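Local coordinates for oligopeptide ABC transporter OppAIV (Borrelia burgdorferi B31, PDB 4GL8), which probably binds oligopeptides outside the cytoplasmic membrane and delivers them to an ABC transporter for uptake, at residues A[209-223]-A[233-245]. Sequence-based numbering, arbitrary orientation.
Sequences FKLKSRVLNEKVVLE and DVVLDSIIFFVTD
The antiparallel pairing of strands 219-223 and 238-242 joins the second and third strands of a three-strand antiparallel meander whose first turn is the hairpin 209-215/219-223. V220 and F241 form a hydrogen-bonded pair, as do L222 and I239. V220 N gives a bond to F241 O at 3.0 Å, and F241 N returns one to V220 O at 2.9 Å. Both lie in the plane of the accepting carbonyl. L222 N donates to I239 O. Beyond the strand end, V243 N donates to E218 O; the bond is straight at hydrogen (172°), but the donor stands above the carbonyl plane.

L222 O is gripped twice. I239 N donates to L222 O at 3.1 Å, from above the carbonyl plane. S238 OG donates to L222 O at 2.8 Å, almost head-on to the oxygen. The serine hydroxyl lies anti to its own backbone N (chi1 -175°), which turns it across to the neighbouring strand.

One face of the pair carries V220, L222, I239 and F241, all buried. L222 CD2 meets F241 CE2 at 3.6 Å, at the edge of the ring and in its plane. V234 CG1 touches F209 CZ at 4.0 Å. I239 CD1 is modelled over the F209 ring but too close, so its exact placement is doubtful.

The other face carries K219, V221, E223, S238, I240 and F242. K219 CG sits over the F242 ring in a CH-pi contact, 4.2 Å from the centroid and offset toward the rim. K219 CD rests alongside I240 CG2 at 3.7 Å.

Strand 31-35 pairs in parallel with 238-242 on its other edge, and L34 touches I239 and F241. The chemistry is thus two-sided: an apolar buried face, and a partly exposed face where the aliphatic part of K219 lies over the rim of the F242 ring.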
loop_
_atom_site.group_PDB
_atom_site.type_symbol
_atom_site.label_atom_id
_atom_site.label_comp_id
_atom_site.label_asym_id
_atom_site.label_seq_id
_atom_site.Cartn_x
_atom_site.Cartn_y
_atom_site.Cartn_z
ATOM N N PHE A 209 5.162 -5.791 19.647
ATOM C CA PHE A 209 6.539 -6.292 19.443
ATOM C C PHE A 209 7.620 -5.204 19.248
ATOM O O PHE A 209 7.384 -4.158 18.638
ATOM C CB PHE A 209 6.563 -7.232 18.239
ATOM C CG PHE A 209 5.680 -8.443 18.391
ATOM C CD1 PHE A 209 6.088 -9.513 19.163
ATOM C CD2 PHE A 209 4.437 -8.500 17.772
ATOM C CE1 PHE A 209 5.272 -10.630 19.311
ATOM C CE2 PHE A 209 3.632 -9.620 17.902
ATOM C CZ PHE A 209 4.040 -10.682 18.681
ATOM N N LYS A 210 8.796 -5.486 19.793
ATOM C CA LYS A 210 10.039 -4.710 19.599
ATOM C C LYS A 210 10.896 -5.413 18.515
ATOM O O LYS A 210 10.611 -6.565 18.139
ATOM C CB LYS A 210 10.837 -4.619 20.920
ATOM N N LEU A 211 11.932 -4.712 18.031
ATOM C CA LEU A 211 12.902 -5.240 17.058
ATOM C C LEU A 211 14.133 -5.826 17.779
ATOM O O LEU A 211 15.004 -5.105 18.251
ATOM C CB LEU A 211 13.311 -4.152 16.065
ATOM C CG LEU A 211 14.167 -4.561 14.858
ATOM C CD1 LEU A 211 13.451 -5.541 13.931
ATOM C CD2 LEU A 211 14.641 -3.344 14.082
ATOM N N LYS A 212 14.188 -7.150 17.861
ATOM C CA LYS A 212 15.258 -7.828 18.575
ATOM C C LYS A 212 16.504 -7.831 17.730
ATOM O O LYS A 212 17.577 -7.461 18.191
ATOM C CB LYS A 212 14.854 -9.270 18.910
ATOM C CG LYS A 212 15.792 -9.943 19.897
ATOM C CD LYS A 212 15.515 -11.435 19.966
ATOM C CE LYS A 212 16.266 -12.062 21.126
ATOM N NZ LYS A 212 16.061 -13.538 21.152
ATOM N N SER A 213 16.369 -8.232 16.475
ATOM C CA SER A 213 17.543 -8.314 15.595
ATOM C C SER A 213 17.162 -8.397 14.138
ATOM O O SER A 213 15.988 -8.467 13.770
ATOM C CB SER A 213 18.356 -9.566 15.943
ATOM O OG SER A 213 17.551 -10.704 15.707
ATOM N N ARG A 214 18.179 -8.440 13.309
ATOM C CA ARG A 214 17.976 -8.406 11.893
ATOM C C ARG A 214 19.204 -8.916 11.177
ATOM O O ARG A 214 20.318 -8.458 11.454
ATOM C CB ARG A 214 17.775 -6.962 11.484
ATOM C CG ARG A 214 16.788 -6.794 10.384
ATOM C CD ARG A 214 16.635 -5.343 10.022
ATOM N NE ARG A 214 16.480 -5.281 8.590
ATOM C CZ ARG A 214 16.198 -4.184 7.926
ATOM N NH1 ARG A 214 16.028 -3.039 8.569
ATOM N NH2 ARG A 214 16.098 -4.242 6.608
ATOM N N VAL A 215 19.012 -9.846 10.253
ATOM C CA VAL A 215 20.078 -10.195 9.316
ATOM C C VAL A 215 19.681 -9.701 7.917
ATOM O O VAL A 215 18.670 -10.127 7.366
ATOM C CB VAL A 215 20.350 -11.699 9.343
ATOM C CG1 VAL A 215 21.569 -12.029 8.493
ATOM C CG2 VAL A 215 20.560 -12.150 10.787
ATOM N N LEU A 216 20.460 -8.778 7.362
ATOM C CA LEU A 216 20.111 -8.182 6.066
ATOM C C LEU A 216 19.876 -9.250 4.983
ATOM O O LEU A 216 20.663 -10.185 4.828
ATOM C CB LEU A 216 21.160 -7.153 5.601
ATOM C CG LEU A 216 21.313 -5.865 6.442
ATOM C CD1 LEU A 216 22.102 -4.815 5.666
ATOM C CD2 LEU A 216 19.988 -5.268 6.898
ATOM N N ASN A 217 18.756 -9.089 4.276
ATOM C CA ASN A 217 18.315 -9.980 3.188
ATOM C C ASN A 217 17.980 -11.383 3.625
ATOM O O ASN A 217 17.935 -12.277 2.812
ATOM C CB ASN A 217 19.328 -10.009 2.040
ATOM C CG ASN A 217 19.533 -8.641 1.428
ATOM O OD1 ASN A 217 18.576 -7.892 1.204
ATOM N ND2 ASN A 217 20.774 -8.299 1.160
ATOM N N GLU A 218 17.681 -11.554 4.904
ATOM C CA GLU A 218 17.459 -12.861 5.454
ATOM C C GLU A 218 16.313 -12.902 6.470
ATOM O O GLU A 218 15.366 -13.660 6.310
ATOM C CB GLU A 218 18.766 -13.339 6.083
ATOM C CG GLU A 218 18.912 -14.844 6.113
ATOM C CD GLU A 218 20.000 -15.299 7.080
ATOM O OE1 GLU A 218 21.183 -14.936 6.836
ATOM O OE2 GLU A 218 19.659 -16.004 8.079
ATOM N N LYS A 219 16.397 -12.092 7.516
ATOM C CA LYS A 219 15.480 -12.199 8.664
ATOM C C LYS A 219 15.215 -10.874 9.368
ATOM O O LYS A 219 16.111 -10.070 9.539
ATOM C CB LYS A 219 16.085 -13.118 9.720
ATOM C CG LYS A 219 15.669 -14.573 9.633
ATOM C CD LYS A 219 16.137 -15.336 10.880
ATOM C CE LYS A 219 17.640 -15.598 10.876
ATOM N NZ LYS A 219 18.270 -15.206 12.167
ATOM N N VAL A 220 13.986 -10.690 9.829
ATOM C CA VAL A 220 13.679 -9.610 10.760
ATOM C C VAL A 220 13.061 -10.330 11.961
ATOM O O VAL A 220 12.058 -11.005 11.817
ATOM C CB VAL A 220 12.699 -8.586 10.146
ATOM C CG1 VAL A 220 12.525 -7.381 11.052
ATOM C CG2 VAL A 220 13.161 -8.158 8.763
ATOM N N VAL A 221 13.689 -10.210 13.123
ATOM C CA VAL A 221 13.232 -10.875 14.331
ATOM C C VAL A 221 12.624 -9.849 15.265
ATOM O O VAL A 221 13.280 -8.870 15.671
ATOM C CB VAL A 221 14.368 -11.630 15.037
ATOM C CG1 VAL A 221 13.824 -12.491 16.175
ATOM C CG2 VAL A 221 15.136 -12.504 14.038
ATOM N N LEU A 222 11.361 -10.075 15.583
ATOM C CA LEU A 222 10.639 -9.275 16.559
ATOM C C LEU A 222 10.534 -10.031 17.872
ATOM O O LEU A 222 10.392 -11.253 17.871
ATOM C CB LEU A 222 9.234 -8.977 16.056
ATOM C CG LEU A 222 9.007 -7.824 15.079
ATOM C CD1 LEU A 222 10.120 -7.714 14.063
ATOM C CD2 LEU A 222 7.642 -7.935 14.401
ATOM N N GLU A 223 10.582 -9.314 18.998
ATOM C CA GLU A 223 10.298 -9.948 20.272
ATOM C C GLU A 223 9.224 -9.187 21.040
ATOM O O GLU A 223 9.070 -7.960 20.884
ATOM C CB GLU A 223 11.565 -10.143 21.107
ATOM C CG GLU A 223 12.048 -8.915 21.871
ATOM C CD GLU A 223 13.449 -9.081 22.503
ATOM O OE1 GLU A 223 14.248 -8.128 22.389
ATOM O OE2 GLU A 223 13.759 -10.134 23.097
ATOM N N ASP A 233 -2.387 -9.754 26.479
ATOM C CA ASP A 233 -3.011 -10.619 25.476
ATOM C C ASP A 233 -2.012 -11.054 24.416
ATOM O O ASP A 233 -2.416 -11.517 23.359
ATOM C CB ASP A 233 -4.184 -9.908 24.772
ATOM C CG ASP A 233 -5.372 -9.634 25.696
ATOM O OD1 ASP A 233 -5.559 -10.293 26.748
ATOM O OD2 ASP A 233 -6.158 -8.733 25.348
ATOM N N VAL A 234 -0.720 -10.872 24.665
ATOM C CA VAL A 234 0.285 -11.283 23.697
ATOM C C VAL A 234 0.974 -12.540 24.238
ATOM O O VAL A 234 1.701 -12.511 25.230
ATOM C CB VAL A 234 1.310 -10.168 23.388
ATOM C CG1 VAL A 234 2.289 -10.626 22.311
ATOM C CG2 VAL A 234 0.599 -8.916 22.928
ATOM N N VAL A 235 0.702 -13.653 23.589
ATOM C CA VAL A 235 1.241 -14.936 24.008
ATOM C C VAL A 235 2.583 -15.255 23.324
ATOM O O VAL A 235 3.443 -15.872 23.928
ATOM C CB VAL A 235 0.194 -16.038 23.768
ATOM C CG1 VAL A 235 0.776 -17.404 24.032
ATOM C CG2 VAL A 235 -0.980 -15.814 24.707
ATOM N N LEU A 236 2.756 -14.849 22.071
ATOM C CA LEU A 236 4.014 -15.140 21.345
ATOM C C LEU A 236 5.183 -14.410 21.985
ATOM O O LEU A 236 5.047 -13.274 22.394
ATOM C CB LEU A 236 3.926 -14.770 19.850
ATOM C CG LEU A 236 2.996 -15.596 18.953
ATOM C CD1 LEU A 236 2.813 -14.941 17.604
ATOM C CD2 LEU A 236 3.573 -16.986 18.768
ATOM N N ASP A 237 6.325 -15.074 22.097
ATOM C CA ASP A 237 7.564 -14.408 22.553
ATOM C C ASP A 237 8.300 -13.783 21.386
ATOM O O ASP A 237 9.048 -12.822 21.550
ATOM C CB ASP A 237 8.489 -15.418 23.205
ATOM C CG ASP A 237 7.879 -16.042 24.437
ATOM O OD1 ASP A 237 7.573 -15.294 25.391
ATOM O OD2 ASP A 237 7.708 -17.274 24.457
ATOM N N SER A 238 8.107 -14.353 20.203
ATOM C CA SER A 238 8.843 -13.919 19.050
ATOM C C SER A 238 8.136 -14.167 17.719
ATOM O O SER A 238 7.417 -15.163 17.535
ATOM C CB SER A 238 10.202 -14.588 19.024
ATOM O OG SER A 238 10.934 -14.040 17.943
ATOM N N ILE A 239 8.358 -13.250 16.782
ATOM C CA ILE A 239 7.945 -13.453 15.412
ATOM C C ILE A 239 9.167 -13.327 14.540
ATOM O O ILE A 239 9.918 -12.372 14.679
ATOM C CB ILE A 239 6.881 -12.439 14.979
ATOM C CG1 ILE A 239 5.582 -12.734 15.701
ATOM C CG2 ILE A 239 6.677 -12.469 13.468
ATOM C CD1 ILE A 239 4.627 -11.571 15.619
ATOM N N ILE A 240 9.376 -14.293 13.654
ATOM C CA ILE A 240 10.449 -14.211 12.682
ATOM C C ILE A 240 9.899 -14.047 11.257
ATOM O O ILE A 240 9.222 -14.936 10.737
ATOM C CB ILE A 240 11.398 -15.441 12.736
ATOM C CG1 ILE A 240 12.017 -15.606 14.140
ATOM C CG2 ILE A 240 12.518 -15.285 11.691
ATOM C CD1 ILE A 240 12.858 -16.874 14.283
ATOM N N PHE A 241 10.218 -12.904 10.635
ATOM C CA PHE A 241 9.918 -12.670 9.222
ATOM C C PHE A 241 11.077 -13.184 8.398
ATOM O O PHE A 241 12.161 -12.626 8.461
ATOM C CB PHE A 241 9.734 -11.182 8.911
ATOM C CG PHE A 241 8.475 -10.604 9.449
ATOM C CD1 PHE A 241 7.292 -10.713 8.737
ATOM C CD2 PHE A 241 8.452 -9.979 10.669
ATOM C CE1 PHE A 241 6.121 -10.179 9.228
ATOM C CE2 PHE A 241 7.280 -9.450 11.171
ATOM C CZ PHE A 241 6.113 -9.545 10.449
ATOM N N PHE A 242 10.853 -14.255 7.644
ATOM C CA PHE A 242 11.847 -14.763 6.713
ATOM C C PHE A 242 11.678 -14.092 5.373
ATOM O O PHE A 242 10.598 -14.057 4.799
ATOM C CB PHE A 242 11.737 -16.273 6.553
ATOM C CG PHE A 242 12.460 -17.036 7.604
ATOM C CD1 PHE A 242 13.800 -17.369 7.434
ATOM C CD2 PHE A 242 11.811 -17.416 8.782
ATOM C CE1 PHE A 242 14.479 -18.082 8.416
ATOM C CE2 PHE A 242 12.483 -18.133 9.767
ATOM C CZ PHE A 242 13.818 -18.468 9.582
ATOM N N VAL A 243 12.762 -13.513 4.900
ATOM C CA VAL A 243 12.781 -12.855 3.620
ATOM C C VAL A 243 13.273 -13.864 2.591
ATOM O O VAL A 243 14.169 -14.681 2.884
ATOM C CB VAL A 243 13.753 -11.684 3.643
ATOM C CG1 VAL A 243 13.883 -11.100 2.250
ATOM C CG2 VAL A 243 13.283 -10.653 4.652
ATOM N N THR A 244 12.660 -13.827 1.416
ATOM C CA THR A 244 13.137 -14.537 0.231
ATOM C C THR A 244 12.118 -14.300 -0.872
ATOM O O THR A 244 10.913 -14.332 -0.613
ATOM C CB THR A 244 13.360 -16.057 0.437
ATOM O OG1 THR A 244 13.603 -16.688 -0.826
ATOM C CG2 THR A 244 12.170 -16.711 1.084
ATOM N N ASP A 245 12.644 -14.034 -2.074
ATOM C CA ASP A 245 11.904 -13.825 -3.324
ATOM C C ASP A 245 11.515 -15.149 -3.978
ATOM O O ASP A 245 10.703 -15.174 -4.916
ATOM C CB ASP A 245 12.811 -13.082 -4.326
ATOM C CG ASP A 245 13.188 -11.689 -3.858
ATOM O OD1 ASP A 245 12.432 -11.127 -3.037
ATOM O OD2 ASP A 245 14.228 -11.148 -4.311
#